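Leucyl-trna synthetase (Plasmodium falciparum, PDB 5FOC) probably attaches leucine to its cognate tRNA in an ATP-dependent reaction, the part here being the editing domain, which probably deacylates mischarged tRNA. Local coordinates at residues A[101-104]-A[105-108]; A[171-174]-A[175-179]; A[260-263]-A[264-267]; A[316-319]-A[320-324]; A[360-363]-A[364-367]. The protein carries 2 engineered substitutions. All coordinates share one frame; numbering follows the deposited sequence. Where two conformers were deposited one is given.

Contact 1 (A[101-104]-A[105-108])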
loop_
_atom_site.group_PDB
_atom_site.type_symbol
_atom_site.label_atom_id
_atom_site.label_comp_id
_atom_site.label_asym_id
_atom_site.label_seq_id
_atom_site.Cartn_x
_atom_site.Cartn_y
_atom_site.Cartn_z
ATOM N N GLY A 101 25.135 13.778 -19.914
ATOM C CA GLY A 101 26.190 13.162 -19.108
ATOM C C GLY A 101 25.731 12.345 -17.910
ATOM O O GLY A 101 26.508 12.143 -16.966
ATOM N N GLU A 102 24.482 11.866 -17.944
ATOM C CA GLU A 102 23.904 11.058 -16.866
ATOM C C GLU A 102 23.753 9.586 -17.217
ATOM O O GLU A 102 22.920 8.876 -16.621
ATOM C CB GLU A 102 22.543 11.603 -16.470
ATOM C CG GLU A 102 22.616 13.024 -15.986
ATOM C CD GLU A 102 21.289 13.519 -15.469
ATOM O OE1 GLU A 102 20.231 13.153 -16.009
ATOM O OE2 GLU A 102 21.305 14.313 -14.548
ATOM N N GLU A 103 24.557 9.096 -18.156
ATOM C CA GLU A 103 24.446 7.706 -18.515
ATOM C C GLU A 103 24.841 6.753 -17.392
ATOM O O GLU A 103 24.232 5.698 -17.263
ATOM C CB GLU A 103 25.248 7.364 -19.783
ATOM C CG GLU A 103 24.669 6.171 -20.526
ATOM C CD GLU A 103 23.427 6.478 -21.373
ATOM O OE1 GLU A 103 23.048 7.677 -21.594
ATOM O OE2 GLU A 103 22.828 5.468 -21.843
ATOM N N ASP A 104 25.854 7.110 -16.604
ATOM C CA ASP A 104 26.279 6.278 -15.452
ATOM C C ASP A 104 25.139 6.118 -14.437
ATOM O O ASP A 104 24.952 5.018 -13.885
ATOM C CB ASP A 104 27.557 6.826 -14.768
ATOM C CG ASP A 104 28.849 6.649 -15.627
ATOM O OD1 ASP A 104 28.933 5.735 -16.488
ATOM O OD2 ASP A 104 29.800 7.433 -15.415
ATOM N N LEU A 105 24.369 7.196 -14.231
ATOM C CA LEU A 105 23.166 7.168 -13.391
ATOM C C LEU A 105 22.128 6.197 -13.947
ATOM O O LEU A 105 21.590 5.377 -13.200
ATOM C CB LEU A 105 22.515 8.552 -13.273
ATOM C CG LEU A 105 23.338 9.684 -12.668
ATOM C CD1 LEU A 105 22.446 10.895 -12.393
ATOM C CD2 LEU A 105 24.035 9.267 -11.386
ATOM N N LYS A 106 21.862 6.313 -15.251
ATOM C CA LYS A 106 20.945 5.445 -15.934
ATOM C C LYS A 106 21.409 4.006 -15.734
ATOM O O LYS A 106 20.623 3.184 -15.280
ATOM C CB LYS A 106 20.845 5.791 -17.425
ATOM C CG LYS A 106 19.857 4.929 -18.213
ATOM C CD LYS A 106 20.127 4.975 -19.717
ATOM C CE LYS A 106 19.480 6.158 -20.376
ATOM N NZ LYS A 106 19.720 6.096 -21.842
ATOM N N ASN A 107 22.682 3.710 -16.045
ATOM C CA ASN A 107 23.224 2.363 -15.896
ATOM C C ASN A 107 23.164 1.801 -14.462
ATOM O O ASN A 107 23.104 0.581 -14.272
ATOM C CB ASN A 107 24.686 2.327 -16.377
ATOM C CG ASN A 107 24.836 2.451 -17.887
ATOM O OD1 ASN A 107 23.875 2.319 -18.643
ATOM N ND2 ASN A 107 26.070 2.745 -18.335
ATOM N N LYS A 108 23.193 2.695 -13.467
ATOM C CA LYS A 108 23.085 2.318 -12.065
ATOM C C LYS A 108 21.639 1.966 -11.685
ATOM O O LYS A 108 21.402 1.027 -10.925
ATOM C CB LYS A 108 23.611 3.454 -11.172
ATOM C CG LYS A 108 23.700 3.150 -9.678
ATOM C CD LYS A 108 24.183 4.375 -8.893
ATOM C CE LYS A 108 24.735 4.070 -7.493
ATOM N NZ LYS A 108 23.883 3.170 -6.668
HETATM O O HOH W 1 26.299 9.733 -14.691
HETATM O O HOH W 2 24.012 3.115 -21.654
HETATM O O HOH W 3 28.126 3.040 -16.473
#

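Contact 2 (A[171-174]-A[175-179])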
loop_
_atom_site.group_PDB
_atom_site.type_symbol
_atom_site.label_atom_id
_atom_site.label_comp_id
_atom_site.label_asym_id
_atom_site.label_seq_id
_atom_site.Cartn_x
_atom_site.Cartn_y
_atom_site.Cartn_z
ATOM N N THR A 171 20.025 17.308 -6.317
ATOM C CA THR A 171 20.316 16.874 -7.666
ATOM C C THR A 171 20.012 15.359 -7.770
ATOM O O THR A 171 19.882 14.621 -6.775
ATOM C CB THR A 171 21.796 17.098 -8.039
ATOM O OG1 THR A 171 22.632 16.266 -7.216
ATOM C CG2 THR A 171 22.176 18.551 -7.858
ATOM N N LYS A 172 19.945 14.906 -9.002
ATOM C CA LYS A 172 19.690 13.519 -9.297
ATOM C C LYS A 172 20.708 12.608 -8.580
ATOM O O LYS A 172 20.340 11.620 -7.923
ATOM C CB LYS A 172 19.725 13.310 -10.809
ATOM C CG LYS A 172 18.667 12.380 -11.325
ATOM C CD LYS A 172 18.619 12.349 -12.856
ATOM C CE LYS A 172 17.677 13.398 -13.433
ATOM N NZ LYS A 172 17.639 13.372 -14.916
ATOM N N GLU A 173 21.971 13.008 -8.665
ATOM C CA GLU A 173 23.057 12.282 -8.048
ATOM C C GLU A 173 22.882 12.259 -6.535
ATOM O O GLU A 173 22.996 11.181 -5.922
ATOM C CB GLU A 173 24.383 12.896 -8.453
ATOM C CG GLU A 173 25.594 12.096 -8.056
ATOM C CD GLU A 173 26.791 12.476 -8.902
ATOM O OE1 GLU A 173 26.708 12.335 -10.149
ATOM O OE2 GLU A 173 27.799 12.940 -8.328
ATOM N N GLU A 174 22.566 13.435 -5.943
ATOM C CA GLU A 174 22.331 13.523 -4.510
ATOM C C GLU A 174 21.188 12.610 -4.065
ATOM O O GLU A 174 21.297 11.975 -3.041
ATOM C CB GLU A 174 22.091 14.969 -4.062
ATOM C CG GLU A 174 23.363 15.794 -4.078
ATOM C CD GLU A 174 23.112 17.273 -3.892
ATOM O OE1 GLU A 174 21.927 17.744 -4.004
ATOM O OE2 GLU A 174 24.132 17.969 -3.640
ATOM N N ILE A 175 20.110 12.540 -4.830
ATOM C CA ILE A 175 18.956 11.666 -4.498
ATOM C C ILE A 175 19.359 10.185 -4.514
ATOM O O ILE A 175 19.067 9.433 -3.567
ATOM C CB ILE A 175 17.757 11.880 -5.455
ATOM C CG1 ILE A 175 17.244 13.322 -5.252
ATOM C CG2 ILE A 175 16.604 10.907 -5.207
ATOM C CD1 ILE A 175 16.247 13.799 -6.290
ATOM N N ILE A 176 20.113 9.831 -5.536
ATOM C CA ILE A 176 20.582 8.459 -5.652
ATOM C C ILE A 176 21.500 8.118 -4.476
ATOM O O ILE A 176 21.463 6.979 -3.953
ATOM C CB ILE A 176 21.249 8.254 -7.030
ATOM C CG1 ILE A 176 20.216 8.335 -8.169
ATOM C CG2 ILE A 176 21.851 6.872 -7.125
ATOM C CD1 ILE A 176 20.814 8.460 -9.569
ATOM N N ASN A 177 22.363 9.061 -4.084
ATOM C CA ASN A 177 23.290 8.847 -2.976
ATOM C C ASN A 177 22.724 8.958 -1.569
ATOM O O ASN A 177 23.402 8.573 -0.589
ATOM C CB ASN A 177 24.481 9.786 -3.126
ATOM C CG ASN A 177 25.281 9.501 -4.394
ATOM O OD1 ASN A 177 25.254 8.400 -4.885
ATOM N ND2 ASN A 177 25.969 10.508 -4.925
ATOM N N SER A 178 21.503 9.499 -1.443
ATOM C CA SER A 178 20.981 9.790 -0.127
ATOM C C SER A 178 19.682 9.073 0.260
ATOM O O SER A 178 19.364 8.975 1.450
ATOM C CB SER A 178 20.769 11.276 -0.007
ATOM O OG SER A 178 21.921 12.018 -0.332
ATOM N N CYS A 179 18.941 8.581 -0.725
ATOM C CA CYS A 179 17.593 8.058 -0.525
ATOM C C CYS A 179 17.605 6.529 -0.684
ATOM O O CYS A 179 17.793 6.006 -1.820
ATOM C CB CYS A 179 16.658 8.676 -1.548
ATOM S SG CYS A 179 16.464 10.444 -1.322
#

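Contact 3 (A[260-263]-A[264-267])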
loop_
_atom_site.group_PDB
_atom_site.type_symbol
_atom_site.label_atom_id
_atom_site.label_comp_id
_atom_site.label_asym_id
_atom_site.label_seq_id
_atom_site.Cartn_x
_atom_site.Cartn_y
_atom_site.Cartn_z
ATOM N N SER A 260 -10.622 -9.088 8.154
ATOM C CA SER A 260 -11.321 -9.358 9.400
ATOM C C SER A 260 -12.002 -8.132 9.963
ATOM O O SER A 260 -13.033 -8.286 10.552
ATOM C CB SER A 260 -10.363 -9.897 10.470
ATOM O OG SER A 260 -9.232 -9.083 10.625
ATOM N N ASP A 261 -11.348 -6.987 9.812
ATOM C CA ASP A 261 -11.725 -5.778 10.573
ATOM C C ASP A 261 -12.280 -4.653 9.748
ATOM O O ASP A 261 -12.663 -3.572 10.339
ATOM C CB ASP A 261 -10.507 -5.293 11.293
ATOM C CG ASP A 261 -10.016 -6.292 12.354
ATOM O OD1 ASP A 261 -10.844 -7.041 12.924
ATOM O OD2 ASP A 261 -8.809 -6.242 12.661
ATOM N N SER A 262 -12.407 -4.851 8.450
ATOM C CA SER A 262 -12.917 -3.839 7.532
ATOM C C SER A 262 -13.912 -4.468 6.584
ATOM O O SER A 262 -13.603 -5.462 5.926
ATOM C CB SER A 262 -11.802 -3.187 6.747
ATOM O OG SER A 262 -12.276 -2.609 5.546
ATOM N N THR A 263 -15.123 -3.915 6.519
ATOM C CA THR A 263 -16.165 -4.459 5.662
ATOM C C THR A 263 -15.850 -4.267 4.183
ATOM O O THR A 263 -16.170 -5.150 3.382
ATOM C CB THR A 263 -17.544 -3.897 6.018
ATOM O OG1 THR A 263 -17.838 -4.263 7.363
ATOM C CG2 THR A 263 -18.607 -4.452 5.119
ATOM N N ASP A 264 -15.214 -3.166 3.803
ATOM C CA ASP A 264 -14.894 -2.969 2.400
ATOM C C ASP A 264 -13.817 -3.976 1.978
ATOM O O ASP A 264 -13.945 -4.597 0.908
ATOM C CB ASP A 264 -14.485 -1.541 2.010
ATOM C CG ASP A 264 -13.450 -0.945 2.879
ATOM O OD1 ASP A 264 -13.306 -1.315 4.069
ATOM O OD2 ASP A 264 -12.774 -0.035 2.369
ATOM N N ASP A 265 -12.835 -4.186 2.856
ATOM C CA ASP A 265 -11.734 -5.153 2.572
ATOM C C ASP A 265 -12.322 -6.526 2.463
ATOM O O ASP A 265 -12.031 -7.261 1.512
ATOM C CB ASP A 265 -10.693 -5.129 3.695
ATOM C CG ASP A 265 -9.916 -3.802 3.757
ATOM O OD1 ASP A 265 -10.193 -2.912 2.880
ATOM O OD2 ASP A 265 -9.071 -3.615 4.650
ATOM N N TYR A 266 -13.166 -6.882 3.422
ATOM C CA TYR A 266 -13.865 -8.162 3.388
ATOM C C TYR A 266 -14.619 -8.356 2.077
ATOM O O TYR A 266 -14.564 -9.433 1.432
ATOM C CB TYR A 266 -14.841 -8.290 4.560
ATOM C CG TYR A 266 -15.432 -9.659 4.625
ATOM C CD1 TYR A 266 -14.764 -10.665 5.305
ATOM C CD2 TYR A 266 -16.599 -9.988 3.946
ATOM C CE1 TYR A 266 -15.263 -11.980 5.316
ATOM C CE2 TYR A 266 -17.101 -11.295 3.948
ATOM C CZ TYR A 266 -16.430 -12.288 4.644
ATOM O OH TYR A 266 -16.904 -13.582 4.671
ATOM N N ALA A 267 -15.387 -7.320 1.704
ATOM C CA ALA A 267 -16.210 -7.354 0.504
ATOM C C ALA A 267 -15.393 -7.619 -0.750
ATOM O O ALA A 267 -15.793 -8.421 -1.601
ATOM C CB ALA A 267 -16.961 -6.045 0.340
HETATM O O HOH W 4 -15.000 -1.003 6.821
#

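Contact 4 (A[316-319]-A[320-324])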
loop_
_atom_site.group_PDB
_atom_site.type_symbol
_atom_site.label_atom_id
_atom_site.label_comp_id
_atom_site.label_asym_id
_atom_site.label_seq_id
_atom_site.Cartn_x
_atom_site.Cartn_y
_atom_site.Cartn_z
ATOM N N LYS A 316 -26.247 -6.573 4.402
ATOM C CA LYS A 316 -26.552 -7.207 3.119
ATOM C C LYS A 316 -25.748 -6.643 1.955
ATOM O O LYS A 316 -26.271 -6.471 0.849
ATOM C CB LYS A 316 -28.067 -7.159 2.832
ATOM C CG LYS A 316 -28.896 -7.804 3.916
ATOM C CD LYS A 316 -28.799 -9.313 3.843
ATOM C CE LYS A 316 -29.275 -9.910 5.145
ATOM N NZ LYS A 316 -29.744 -11.297 4.925
ATOM N N VAL A 317 -24.470 -6.379 2.199
ATOM C CA VAL A 317 -23.583 -5.822 1.179
ATOM C C VAL A 317 -23.495 -6.768 0.001
ATOM O O VAL A 317 -23.192 -7.957 0.171
ATOM C CB VAL A 317 -22.161 -5.590 1.711
ATOM C CG1 VAL A 317 -21.224 -5.249 0.551
ATOM C CG2 VAL A 317 -22.166 -4.542 2.829
ATOM N N SER A 318 -23.715 -6.237 -1.195
ATOM C CA SER A 318 -23.837 -7.064 -2.397
ATOM C C SER A 318 -22.547 -7.296 -3.146
ATOM O O SER A 318 -22.444 -8.288 -3.843
ATOM C CB SER A 318 -24.891 -6.478 -3.326
ATOM O OG SER A 318 -26.120 -6.520 -2.634
ATOM N N SER A 319 -21.595 -6.376 -2.998
ATOM C CA SER A 319 -20.315 -6.395 -3.669
ATOM C C SER A 319 -19.439 -5.294 -3.054
ATOM O O SER A 319 -19.920 -4.450 -2.258
ATOM C CB SER A 319 -20.452 -6.128 -5.166
ATOM O OG SER A 319 -20.704 -4.726 -5.377
ATOM N N TYR A 320 -18.162 -5.268 -3.446
ATOM C CA TYR A 320 -17.246 -4.258 -2.917
ATOM C C TYR A 320 -17.502 -2.907 -3.560
ATOM O O TYR A 320 -16.932 -1.921 -3.135
ATOM C CB TYR A 320 -15.772 -4.679 -2.995
ATOM C CG TYR A 320 -15.051 -4.455 -4.307
ATOM C CD1 TYR A 320 -14.981 -5.452 -5.298
ATOM C CD2 TYR A 320 -14.311 -3.304 -4.508
ATOM C CE1 TYR A 320 -14.299 -5.230 -6.486
ATOM C CE2 TYR A 320 -13.630 -3.071 -5.669
ATOM C CZ TYR A 320 -13.598 -4.052 -6.659
ATOM O OH TYR A 320 -12.893 -3.781 -7.815
ATOM N N LYS A 321 -18.330 -2.889 -4.597
ATOM C CA LYS A 321 -18.766 -1.646 -5.240
ATOM C C LYS A 321 -20.187 -1.216 -4.879
ATOM O O LYS A 321 -20.700 -0.240 -5.450
ATOM C CB LYS A 321 -18.637 -1.813 -6.756
ATOM C CG LYS A 321 -17.192 -2.032 -7.202
ATOM C CD LYS A 321 -17.077 -2.642 -8.593
ATOM C CE LYS A 321 -17.337 -4.131 -8.544
ATOM N NZ LYS A 321 -17.124 -4.725 -9.883
ATOM N N ASP A 322 -20.795 -1.869 -3.895
ATOM C CA ASP A 322 -22.105 -1.469 -3.329
ATOM C C ASP A 322 -22.045 -0.009 -2.844
ATOM O O ASP A 322 -21.168 0.361 -2.070
ATOM C CB ASP A 322 -22.441 -2.435 -2.179
ATOM C CG ASP A 322 -23.893 -2.394 -1.746
ATOM O OD1 ASP A 322 -24.461 -1.274 -1.622
ATOM O OD2 ASP A 322 -24.470 -3.485 -1.492
ATOM N N VAL A 323 -22.994 0.820 -3.293
ATOM C CA VAL A 323 -23.059 2.233 -2.878
ATOM C C VAL A 323 -23.219 2.442 -1.380
ATOM O O VAL A 323 -22.889 3.523 -0.865
ATOM C CB VAL A 323 -24.198 3.003 -3.603
ATOM C CG1 VAL A 323 -23.959 3.032 -5.098
ATOM C CG2 VAL A 323 -25.591 2.482 -3.231
ATOM N N LYS A 324 -23.767 1.456 -0.682
ATOM C CA LYS A 324 -23.988 1.604 0.740
ATOM C C LYS A 324 -22.712 1.385 1.556
ATOM O O LYS A 324 -22.673 1.740 2.732
ATOM C CB LYS A 324 -25.161 0.725 1.209
ATOM C CG LYS A 324 -24.788 -0.709 1.492
ATOM C CD LYS A 324 -25.976 -1.676 1.518
ATOM C CE LYS A 324 -25.483 -3.118 1.373
ATOM N NZ LYS A 324 -26.392 -4.006 0.572
#

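Contact 5 (A[360-363]-A[364-367])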
loop_
_atom_site.group_PDB
_atom_site.type_symbol
_atom_site.label_atom_id
_atom_site.label_comp_id
_atom_site.label_asym_id
_atom_site.label_seq_id
_atom_site.Cartn_x
_atom_site.Cartn_y
_atom_site.Cartn_z
ATOM N N LYS A 360 0.066 4.350 16.098
ATOM C CA LYS A 360 0.690 5.441 15.328
ATOM C C LYS A 360 2.083 5.787 15.835
ATOM O O LYS A 360 3.014 5.898 15.033
ATOM C CB LYS A 360 -0.154 6.706 15.358
ATOM C CG LYS A 360 -1.228 6.721 14.328
ATOM C CD LYS A 360 -1.889 8.117 14.390
ATOM C CE LYS A 360 -2.943 8.258 13.315
ATOM N NZ LYS A 360 -3.699 9.518 13.468
ATOM N N GLN A 361 2.199 5.963 17.164
ATOM C CA GLN A 361 3.484 6.209 17.829
ATOM C C GLN A 361 4.522 5.104 17.539
ATOM O O GLN A 361 5.658 5.416 17.190
ATOM C CB GLN A 361 3.310 6.387 19.361
ATOM C CG GLN A 361 2.569 7.683 19.747
ATOM C CD GLN A 361 2.260 7.796 21.234
ATOM O OE1 GLN A 361 2.717 6.992 22.046
ATOM N NE2 GLN A 361 1.481 8.820 21.599
ATOM N N ASN A 362 4.117 3.831 17.652
ATOM C CA ASN A 362 5.049 2.716 17.583
ATOM C C ASN A 362 5.503 2.553 16.162
ATOM O O ASN A 362 6.702 2.339 15.903
ATOM C CB ASN A 362 4.412 1.418 18.107
ATOM C CG ASN A 362 4.170 1.442 19.619
ATOM O OD1 ASN A 362 4.910 2.084 20.386
ATOM N ND2 ASN A 362 3.138 0.721 20.062
ATOM N N ILE A 363 4.554 2.672 15.234
ATOM C CA ILE A 363 4.884 2.529 13.811
ATOM C C ILE A 363 5.912 3.565 13.388
ATOM O O ILE A 363 6.903 3.210 12.725
ATOM C CB ILE A 363 3.641 2.609 12.925
ATOM C CG1 ILE A 363 2.792 1.357 13.149
ATOM C CG2 ILE A 363 4.006 2.857 11.450
ATOM C CD1 ILE A 363 1.427 1.373 12.505
ATOM N N ILE A 364 5.704 4.826 13.789
ATOM C CA ILE A 364 6.623 5.914 13.451
ATOM C C ILE A 364 7.977 5.720 14.139
ATOM O O ILE A 364 9.032 5.805 13.489
ATOM C CB ILE A 364 6.000 7.298 13.758
ATOM C CG1 ILE A 364 5.114 7.758 12.599
ATOM C CG2 ILE A 364 7.074 8.373 13.953
ATOM C CD1 ILE A 364 4.110 6.770 12.049
ATOM N N ARG A 365 7.943 5.393 15.428
ATOM C CA ARG A 365 9.160 5.250 16.219
ATOM C C ARG A 365 10.049 4.114 15.696
ATOM O O ARG A 365 11.248 4.261 15.673
ATOM C CB ARG A 365 8.825 5.021 17.701
ATOM C CG ARG A 365 10.033 5.126 18.614
ATOM C CD ARG A 365 9.697 4.782 20.056
ATOM N NE ARG A 365 9.229 3.395 20.173
ATOM C CZ ARG A 365 7.967 2.998 20.388
ATOM N NH1 ARG A 365 6.957 3.866 20.545
ATOM N NH2 ARG A 365 7.710 1.691 20.455
ATOM N N ASN A 366 9.426 3.020 15.246
ATOM C CA ASN A 366 10.131 1.846 14.696
ATOM C C ASN A 366 10.535 2.018 13.240
ATOM O O ASN A 366 11.086 1.095 12.662
ATOM C CB ASN A 366 9.255 0.582 14.826
ATOM C CG ASN A 366 9.077 0.117 16.268
ATOM O OD1 ASN A 366 9.854 0.455 17.144
ATOM N ND2 ASN A 366 8.058 -0.710 16.501
ATOM N N LEU A 367 10.249 3.172 12.635
ATOM C CA LEU A 367 10.518 3.422 11.226
ATOM C C LEU A 367 9.799 2.436 10.300
ATOM O O LEU A 367 10.292 2.111 9.230
ATOM C CB LEU A 367 12.036 3.410 10.967
ATOM C CG LEU A 367 12.864 4.336 11.842
ATOM C CD1 LEU A 367 14.292 4.372 11.338
ATOM C CD2 LEU A 367 12.321 5.754 11.880
#

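Contact 1 (A[101-104]-A[105-108])
Glu103 and Lys106 form the charged pair of this helix start. Their side chains run alongside each other in the same direction. Lys106 NZ donates to Glu103 OE2 at 3.2 Å in a salt bridge. It comes on the syn side of that oxygen but 34° out of the carboxylate plane. In Glu103 a bend at chi2 (78°) brings the carboxylate alongside the end of the lysine.

Two waters add polar bridges. One donates to Glu103 OE2 at 2.6 Å and also to Asn107 OD1. The other donates to Asp104 OD1 and accepts from Asn107 ND2 at 2.8 Å. The Asn107 amide is thus held at both ends through solvent.

Leu105 CD1 makes an apolar contact with Glu102 CB at 4.1 Å. The same leucine packs on Lys172 and Ile176 of helix 172-178. Glu102 OE1 accepts from Glu99 N and pairs with Lys172.

Backbone bonds wind the turn. Lys106 N donates to Glu102 O at 3.1 Å, Asn107 N to Glu103 O at 2.8 Å, and Lys108 N to Asp104 O. Glu102 sits at the N-cap position. The whole is the first turn of surface helix 103-109, with an i to i+3 salt bridge on its outer side.

Contact 2 (A[171-174]-A[175-179])
The carboxylate of Glu173 and the amide of Asn177 belong to side chains that lie side by side and point the same way, their planes 55° apart. Asn177 ND2 comes to 3.5 Å from Glu173 CG, so the amide touches the aliphatic part of the glutamate. The carboxylate of Glu174 is met from above its plane: Thr171 N donates to Glu174 OE1 at 3.0 Å from 39° out of that plane.

That bond is half of a capping box, which opens helix 172-178. In the other half Glu174 N donates to Thr171 OG1 at 3.1 Å. Each residue thus binds the backbone N-H of the other. Glu174 reaches back because CG sits beside its backbone N (chi1 -73°) and the chain beyond is extended.

Backbone bonds continue the helix. Ile175 N donates to Thr171 O at 2.9 Å, and Asn177 N to Glu173 O. Ile175 and Ile176 are buried. Both pack on Leu151 of strand 146-152, and Ile175 also meets Pro200. Lys119 NZ donates to Ile176 O and Cys179 O.

At the C-terminal end, Ile175 O accepts from both Ser178 N and Cys179 N. The Ser178 hydroxyl turns back along the helix and donates from OG to Glu174 O at 2.8 Å.

Contact 3 (A[260-263]-A[264-267])
Ser262 holds the N-cap position of helix 263-274. In the conformer given, its OG accepts from Asp265 N at 3.2 Å. OG lies anti to the serine backbone N (chi1 158°), which swings it over the first turn. Ser262 is modelled in two conformers, and in this one OG stands implausibly close to Asp264 OD1. The detail of the side-chain cap is therefore doubtful.

The backbone carbonyl of the same serine starts the helical ladder, with Tyr266 N donating to Ser262 O at 2.9 Å. Ala267 N then donates to Thr263 O. The Asp265 side chain lies beside the cap, its OD2 3.5 Å from Ser262 CB. That oxygen accepts from Val258 N, which ties the carboxylate to the chain leaving strand 254-257.

Further out, Thr263 OG1 bonds to Gly308 O, and its side chain packs against helices 307-314 and 325-339. The Tyr266 ring meets the Tyr312 ring at about 60°. In the preceding loop, Asp261 binds Ser296 and Cys297 through its carboxylate.

A water lies beside the first turn. It accepts from Thr263 N at 2.9 Å and donates to Asp264 OD1 at 3.2 Å, joining a backbone N-H to an acidic side chain.

Contact 4 (A[316-319]-A[320-324])
The backbone leaves helix 307-314 through a Schellman motif at Lys316, where phi is positive, and then makes a type I beta turn from Ser319 to Asp322. The turn is closed by Asp322 N, which donates to Ser319 O at 3.2 Å from above the carbonyl plane.

Ser319 also uses its side chain. Its OG stands between the backbone N and the carbonyl carbon (chi1 75°) and accepts from Lys321 N at 3.1 Å.

Asp322 links the two halves of the loop. Its OD2 accepts from Ser318 N at 2.9 Å through the anti lone pair. On the syn side, 27° out of the carboxylate plane, Lys324 NZ makes a salt bridge to the same OD2 at 2.9 Å. The other oxygen, OD1, accepts from Lys324 N at 3.0 Å. This last bond caps the turn that leads into helix 325-339.

Lys324 reaches across to the start of the loop. Its NZ donates to Lys316 O, modelled at 2.5 Å, so short that the exact length is doubtful. Its CE passes Val317, 3.9 Å from CG2. Val317 in turn packs on Leu325 and Ile328 of helix 325-339.

Lys321 CG lies over the centre of one face of the Tyr320 ring. Tyr320 OH bonds to Thr244 OG1, and Tyr320 N to Asp271 of helix 263-274.

The Asp322 carboxylate accepts three bonds, from two backbone N-H groups and one ammonium group. Such a set probably stabilises its negative charge and fixes its rotation, so one carboxylate ties Ser318 in the loop to the turn that enters helix 325-339.

Contact 5 (A[360-363]-A[364-367])
Asn362 and Arg365 lie side by side on the outer face of helix 352-365 and point the same way. Their flat groups are steeply turned, with amide and guanidinium planes 79° apart. The guanidinium meets the amide oxygen end-on with two nitrogens. Arg365 NH1 donates to Asn362 OD1 at 2.7 Å and lies in the carbonyl plane. Arg365 NH2 donates to the same OD1 at 2.8 Å but comes from above that plane. The oxygen itself sits at the guanidinium edge, in its plane. The arginine is extended through chi1 and chi2, and a bend at chi3 (62°) turns the guanidinium toward Asn362.

The amide is held from its other end too, since Asn362 ND2 bonds to Tyr347 OH. Ile363 and Ile364 meet through CG2 and CD1 at 4.0 Å. Ile364 also packs on Leu371 of strand 369-373, and Ile363 on Pro130 and Ile232. Lys360 forms a salt bridge with Glu7.

Backbone bonds run from Arg365 N to Gln361 O and from Asn366 N to Asn362 O, both 2.9 Å. The helix ends in a Schellman motif at Leu367.

The acceptor is a neutral amide, so this is a charge-dipole interaction and not a salt bridge. The positive guanidinium probably polarises the amide C=O, and the bonds at OD1 and ND2 together fix which end is which.

All five contacts are local and follow one another in series; none nests in or crosses another. Contact 1 forms the first turn of helix 103-109. Contact 2 covers helix 172-178 and lies against contact 1, through a salt bridge and apolar packing between the two helices. Contact 3 begins helix 263-274 across the chain's centre from these two. Contact 4 closes the loop between helices 307-314 and 325-339. It packs on contact 3, with Tyr320 against Ala267 and Val317 near Thr263. Contact 5 ends helix 352-365 before strand 369-373. It touches none of the others; its nearest atoms lie about 12 Å from contact 2.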